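Local coordinates for putative flagellar protein FliS (Parabacteroides merdae ATCC 43184, PDB 4YOK), which is of unknown function but joins a prealbumin-like N-terminal domain to a C-terminal beta-sandwich domain that is probably E-set-like, at residues Asn149-Asp154 and Thr173-Ala178; Val134-Ser139 and Leu165-Ser170. All blocks are in the same frame, centred on the assembly; numbering follows the deposited sequence.

Interaction 1 of 2, residues Asn149-Asp154 and Thr173-Ala178; sequences NLYRQD and TEIVKA
A classic beta bulge opens the edge strand here: Leu150 and Tyr151 both face Leu138 of strand 131-139, and both lean on the short helix 173-177. Leu150 carries most of the contact. With its CG anti to the backbone N (chi1 -163°), the isobutyl group reaches out to the helix and meets Glu174 at about a right angle. Leu150 CG and CD1 both lie 3.8 Å from Glu174 CB, while the second methyl, Leu150 CD2, packs over the helix backbone, 3.6 Å from Glu174 O. The same methyl faces Ile175 CG1 at 4.2 Å and, more loosely, Ala178 CB, where the chain leaves the helix. Glu174 bends at chi2, and its OE2 takes a salt bridge from Lys177 NZ (2.9 Å), nearly one turn on. Next along the strand, Tyr151 offers the root of its side chain: Ile175 CD1 sits 3.8 Å from Tyr151 CB and approaches the ring obliquely, while the ring itself runs off toward Ala167. Ile175, buried, also packs on Leu138 and on Ile169, which ties the helix to the strands behind it. No hydrogen bond joins the two segments; they meet by van der Waals packing, largely apolar, that sets the helix against the bulged start of an edge strand, a short connecting helix closing one end of a beta sandwich.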
loop_
_atom_site.group_PDB
_atom_site.type_symbol
_atom_site.label_atom_id
_atom_site.label_comp_id
_atom_site.label_asym_id
_atom_site.label_seq_id
_atom_site.Cartn_x
_atom_site.Cartn_y
_atom_site.Cartn_z
ATOM N N ASN A 149 3.847 -13.837 -0.552
ATOM C CA ASN A 149 4.713 -14.057 0.586
ATOM C C ASN A 149 5.098 -15.528 0.678
ATOM O O ASN A 149 4.444 -16.380 0.074
ATOM C CB ASN A 149 3.981 -13.602 1.878
ATOM C CG ASN A 149 2.710 -14.381 2.153
ATOM O OD1 ASN A 149 2.778 -15.547 2.534
ATOM N ND2 ASN A 149 1.530 -13.767 1.977
ATOM N N LEU A 150 6.115 -15.810 1.488
ATOM C CA LEU A 150 6.613 -17.140 1.806
ATOM C C LEU A 150 6.037 -17.617 3.147
ATOM O O LEU A 150 5.984 -18.821 3.429
ATOM C CB LEU A 150 8.148 -17.020 1.885
ATOM C CG LEU A 150 8.938 -18.286 1.803
ATOM C CD1 LEU A 150 8.971 -18.801 0.382
ATOM C CD2 LEU A 150 10.360 -18.038 2.269
ATOM N N TYR A 151 5.649 -16.660 4.006
ATOM C CA TYR A 151 5.103 -16.930 5.334
ATOM C C TYR A 151 4.151 -15.814 5.706
ATOM O O TYR A 151 4.465 -14.639 5.479
ATOM C CB TYR A 151 6.235 -17.023 6.395
ATOM C CG TYR A 151 5.721 -17.191 7.809
ATOM C CD1 TYR A 151 5.475 -18.459 8.335
ATOM C CD2 TYR A 151 5.474 -16.086 8.624
ATOM C CE1 TYR A 151 4.974 -18.625 9.624
ATOM C CE2 TYR A 151 4.984 -16.240 9.928
ATOM C CZ TYR A 151 4.719 -17.512 10.414
ATOM O OH TYR A 151 4.235 -17.702 11.690
ATOM N N ARG A 152 3.005 -16.188 6.303
ATOM C CA ARG A 152 2.001 -15.239 6.750
ATOM C C ARG A 152 1.387 -15.769 8.021
ATOM O O ARG A 152 1.021 -16.949 8.069
ATOM C CB ARG A 152 0.908 -15.030 5.659
ATOM C CG ARG A 152 -0.279 -14.170 6.152
ATOM C CD ARG A 152 -1.273 -13.880 5.021
ATOM N NE ARG A 152 -2.576 -13.480 5.556
ATOM C CZ ARG A 152 -3.667 -13.309 4.811
ATOM N NH1 ARG A 152 -3.609 -13.442 3.491
ATOM N NH2 ARG A 152 -4.828 -13.011 5.381
ATOM N N GLN A 153 1.259 -14.903 9.032
ATOM C CA GLN A 153 0.551 -15.249 10.272
ATOM C C GLN A 153 -0.368 -14.093 10.615
ATOM O O GLN A 153 0.110 -12.964 10.758
ATOM C CB GLN A 153 1.517 -15.560 11.433
ATOM C CG GLN A 153 0.771 -15.922 12.759
ATOM C CD GLN A 153 -0.006 -17.217 12.649
ATOM O OE1 GLN A 153 0.474 -18.211 12.103
ATOM N NE2 GLN A 153 -1.255 -17.198 13.060
ATOM N N ASP A 154 -1.674 -14.370 10.751
ATOM C CA ASP A 154 -2.675 -13.349 11.108
ATOM C C ASP A 154 -2.970 -13.346 12.588
ATOM O O ASP A 154 -2.902 -14.384 13.251
ATOM C CB ASP A 154 -3.983 -13.579 10.344
ATOM C CG ASP A 154 -3.882 -13.441 8.832
ATOM O OD1 ASP A 154 -2.786 -13.076 8.332
ATOM O OD2 ASP A 154 -4.885 -13.701 8.155
ATOM N N THR A 173 10.893 -24.733 6.355
ATOM C CA THR A 173 12.071 -24.998 5.525
ATOM C C THR A 173 12.306 -23.949 4.463
ATOM O O THR A 173 13.460 -23.718 4.114
ATOM C CB THR A 173 11.989 -26.396 4.863
ATOM O OG1 THR A 173 10.780 -26.506 4.104
ATOM C CG2 THR A 173 12.088 -27.526 5.874
ATOM N N GLU A 174 11.236 -23.315 3.940
ATOM C CA GLU A 174 11.358 -22.279 2.903
ATOM C C GLU A 174 12.102 -21.045 3.430
ATOM O O GLU A 174 12.932 -20.491 2.713
ATOM C CB GLU A 174 9.968 -21.881 2.365
ATOM C CG GLU A 174 9.359 -22.938 1.449
ATOM C CD GLU A 174 10.231 -23.365 0.279
ATOM O OE1 GLU A 174 10.568 -22.500 -0.563
ATOM O OE2 GLU A 174 10.592 -24.561 0.216
ATOM N N ILE A 175 11.842 -20.645 4.699
ATOM C CA ILE A 175 12.528 -19.498 5.329
ATOM C C ILE A 175 14.055 -19.820 5.471
ATOM O O ILE A 175 14.892 -19.006 5.088
ATOM C CB ILE A 175 11.867 -19.136 6.709
ATOM C CG1 ILE A 175 10.454 -18.511 6.477
ATOM C CG2 ILE A 175 12.777 -18.154 7.515
ATOM C CD1 ILE A 175 9.529 -18.502 7.670
ATOM N N VAL A 176 14.386 -21.017 5.984
ATOM C CA VAL A 176 15.761 -21.479 6.202
ATOM C C VAL A 176 16.526 -21.511 4.845
ATOM O O VAL A 176 17.677 -21.081 4.777
ATOM C CB VAL A 176 15.781 -22.852 6.922
ATOM C CG1 VAL A 176 17.215 -23.358 7.134
ATOM C CG2 VAL A 176 15.045 -22.782 8.260
ATOM N N LYS A 177 15.846 -21.950 3.765
ATOM C CA LYS A 177 16.406 -22.068 2.401
ATOM C C LYS A 177 16.572 -20.738 1.661
ATOM O O LYS A 177 17.339 -20.673 0.701
ATOM C CB LYS A 177 15.476 -22.943 1.546
ATOM C CG LYS A 177 15.690 -24.447 1.674
ATOM C CD LYS A 177 14.451 -25.260 1.236
ATOM C CE LYS A 177 14.029 -25.042 -0.205
ATOM N NZ LYS A 177 12.981 -26.008 -0.626
ATOM N N ALA A 178 15.780 -19.729 2.023
ATOM C CA ALA A 178 15.753 -18.429 1.340
ATOM C C ALA A 178 17.144 -17.751 1.298
ATOM O O ALA A 178 17.769 -17.612 2.334
ATOM C CB ALA A 178 14.743 -17.520 2.027
#

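Interaction 2 of 2, residues Val134-Ser139 and Leu165-Ser170; sequences VMLLLS and LSADIS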
loop_
_atom_site.group_PDB
_atom_site.type_symbol
_atom_site.label_atom_id
_atom_site.label_comp_id
_atom_site.label_asym_id
_atom_site.label_seq_id
_atom_site.Cartn_x
_atom_site.Cartn_y
_atom_site.Cartn_z
ATOM N N VAL A 134 -4.296 -8.138 11.668
ATOM C CA VAL A 134 -2.907 -7.708 11.579
ATOM C C VAL A 134 -2.135 -8.909 11.012
ATOM O O VAL A 134 -2.355 -10.053 11.438
ATOM C CB VAL A 134 -2.385 -7.215 12.945
ATOM C CG1 VAL A 134 -0.913 -6.865 12.866
ATOM C CG2 VAL A 134 -3.195 -6.003 13.416
HETATM N N MSE A 135 -1.242 -8.652 10.064
HETATM C CA MSE A 135 -0.508 -9.725 9.384
HETATM C C MSE A 135 0.995 -9.527 9.479
HETATM O O MSE A 135 1.500 -8.422 9.251
HETATM C CB MSE A 135 -0.916 -9.809 7.891
HETATM C CG MSE A 135 -2.404 -10.059 7.694
HETATM SE SE MSE A 135 -2.876 -9.831 5.825
HETATM C CE MSE A 135 -3.001 -7.817 5.895
ATOM N N LEU A 136 1.696 -10.605 9.837
ATOM C CA LEU A 136 3.159 -10.682 9.887
ATOM C C LEU A 136 3.559 -11.454 8.655
ATOM O O LEU A 136 3.044 -12.551 8.441
ATOM C CB LEU A 136 3.631 -11.347 11.192
ATOM C CG LEU A 136 4.030 -10.385 12.323
ATOM C CD1 LEU A 136 2.910 -9.434 12.702
ATOM C CD2 LEU A 136 4.597 -11.127 13.515
ATOM N N LEU A 137 4.389 -10.847 7.788
ATOM C CA LEU A 137 4.752 -11.434 6.504
ATOM C C LEU A 137 6.237 -11.518 6.268
ATOM O O LEU A 137 6.991 -10.617 6.663
ATOM C CB LEU A 137 4.146 -10.573 5.359
ATOM C CG LEU A 137 2.652 -10.258 5.437
ATOM C CD1 LEU A 137 2.286 -9.050 4.559
ATOM C CD2 LEU A 137 1.815 -11.480 5.084
ATOM N N LEU A 138 6.659 -12.589 5.572
ATOM C CA LEU A 138 8.029 -12.759 5.100
ATOM C C LEU A 138 7.980 -13.118 3.622
ATOM O O LEU A 138 7.052 -13.812 3.184
ATOM C CB LEU A 138 8.836 -13.819 5.871
ATOM C CG LEU A 138 9.126 -13.527 7.356
ATOM C CD1 LEU A 138 9.580 -14.801 8.081
ATOM C CD2 LEU A 138 10.190 -12.430 7.512
ATOM N N SER A 139 8.962 -12.643 2.861
ATOM C CA SER A 139 9.060 -12.955 1.441
ATOM C C SER A 139 10.517 -13.215 1.065
ATOM O O SER A 139 11.408 -12.644 1.696
ATOM C CB SER A 139 8.507 -11.783 0.617
ATOM O OG SER A 139 8.678 -12.035 -0.772
ATOM N N LEU A 165 4.185 -8.635 18.735
ATOM C CA LEU A 165 3.798 -9.943 18.191
ATOM C C LEU A 165 4.991 -10.838 17.903
ATOM O O LEU A 165 6.080 -10.362 17.553
ATOM C CB LEU A 165 2.978 -9.762 16.892
ATOM C CG LEU A 165 1.807 -8.767 16.953
ATOM C CD1 LEU A 165 1.193 -8.533 15.587
ATOM C CD2 LEU A 165 0.711 -9.228 17.913
ATOM N N SER A 166 4.774 -12.149 18.061
ATOM C CA SER A 166 5.771 -13.182 17.753
ATOM C C SER A 166 5.076 -14.291 17.011
ATOM O O SER A 166 4.086 -14.829 17.505
ATOM C CB SER A 166 6.458 -13.704 19.009
ATOM O OG SER A 166 7.389 -12.752 19.488
ATOM N N ALA A 167 5.532 -14.567 15.803
ATOM C CA ALA A 167 4.957 -15.611 14.945
ATOM C C ALA A 167 5.932 -16.768 14.882
ATOM O O ALA A 167 7.135 -16.549 14.677
ATOM C CB ALA A 167 4.668 -15.059 13.550
ATOM N N ASP A 168 5.435 -17.991 15.095
ATOM C CA ASP A 168 6.290 -19.178 15.112
ATOM C C ASP A 168 6.676 -19.579 13.687
ATOM O O ASP A 168 5.836 -20.058 12.931
ATOM C CB ASP A 168 5.565 -20.330 15.823
ATOM C CG ASP A 168 6.407 -21.563 16.061
ATOM O OD1 ASP A 168 7.580 -21.576 15.627
ATOM O OD2 ASP A 168 5.941 -22.452 16.774
ATOM N N ILE A 169 7.956 -19.388 13.327
ATOM C CA ILE A 169 8.451 -19.744 11.994
ATOM C C ILE A 169 9.292 -21.038 12.057
ATOM O O ILE A 169 9.900 -21.415 11.055
ATOM C CB ILE A 169 9.265 -18.569 11.377
ATOM C CG1 ILE A 169 10.501 -18.242 12.264
ATOM C CG2 ILE A 169 8.366 -17.326 11.109
ATOM C CD1 ILE A 169 11.598 -17.254 11.574
ATOM N N SER A 170 9.376 -21.696 13.231
ATOM C CA SER A 170 10.181 -22.920 13.372
ATOM C C SER A 170 9.650 -24.036 12.457
ATOM O O SER A 170 8.461 -24.073 12.151
ATOM C CB SER A 170 10.192 -23.385 14.822
ATOM O OG SER A 170 8.882 -23.784 15.201
#
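Leu165 holds CG anti to its carbonyl carbon (chi1 -50°), which brings its CD1 to 3.8 Å from Val134 CG1. That leucine methyl is shared: Leu136 CD1 presses on it from 3.5 Å, closer than usual van der Waals contact. In Leu136 a chi1 of -97°, off the staggered positions, lays CD1 against the end of Leu165 and CD2 against Ala167 CB, at 3.9 Å, and Leu165 CB, about as far. The small alanine lets the backbones come nearest here, with Leu136 CA and Ala167 CA 7.3 Å apart. This is face-to-face packing of two layers in what is probably an E-set-like beta sandwich: strands 131-139 and 161-168 belong to different sheets, and the axes of their segments cross at -52°, 8.8 Å apart at the closest. Val134, Leu136 and Leu138, alternate residues of one strand, all point inward, where Phe120 and Ile122 of strand 115-124 also touch Val134. Toward the far end the backbones diverge, and Leu138 CD1 reaches Ile169 CG2 at 4.1 Å, the two side chains crossing at about a right angle. At the last residue of strand 161-168, Asp168 OD1 accepts from Ser170 N (3.0 Å), an Asx turn that carries the chain out of the strand, and also from Ser170 OG.

Interactions 1 and 2 lie about 8 Å apart, centre to centre, at one end of the C-terminal domain, and strand 131-139 joins them. It pairs antiparallel with the edge strand of interaction 1, through probable hydrogen bonds Leu150 N to Leu138 O (2.8 Å) and Leu136 N to Gln153 O (3.0 Å), while its inward side chains make interaction 2. Tyr151 bridges the layers, its OH 3.3 Å from Ala167 CB. Ile175 of the helix in interaction 1 touches both Leu138 and Ile169, so the two apolar clusters run together. Along the chain the four segments alternate. The protein's function is unknown, and both contacts are structural packing of the C-terminal domain.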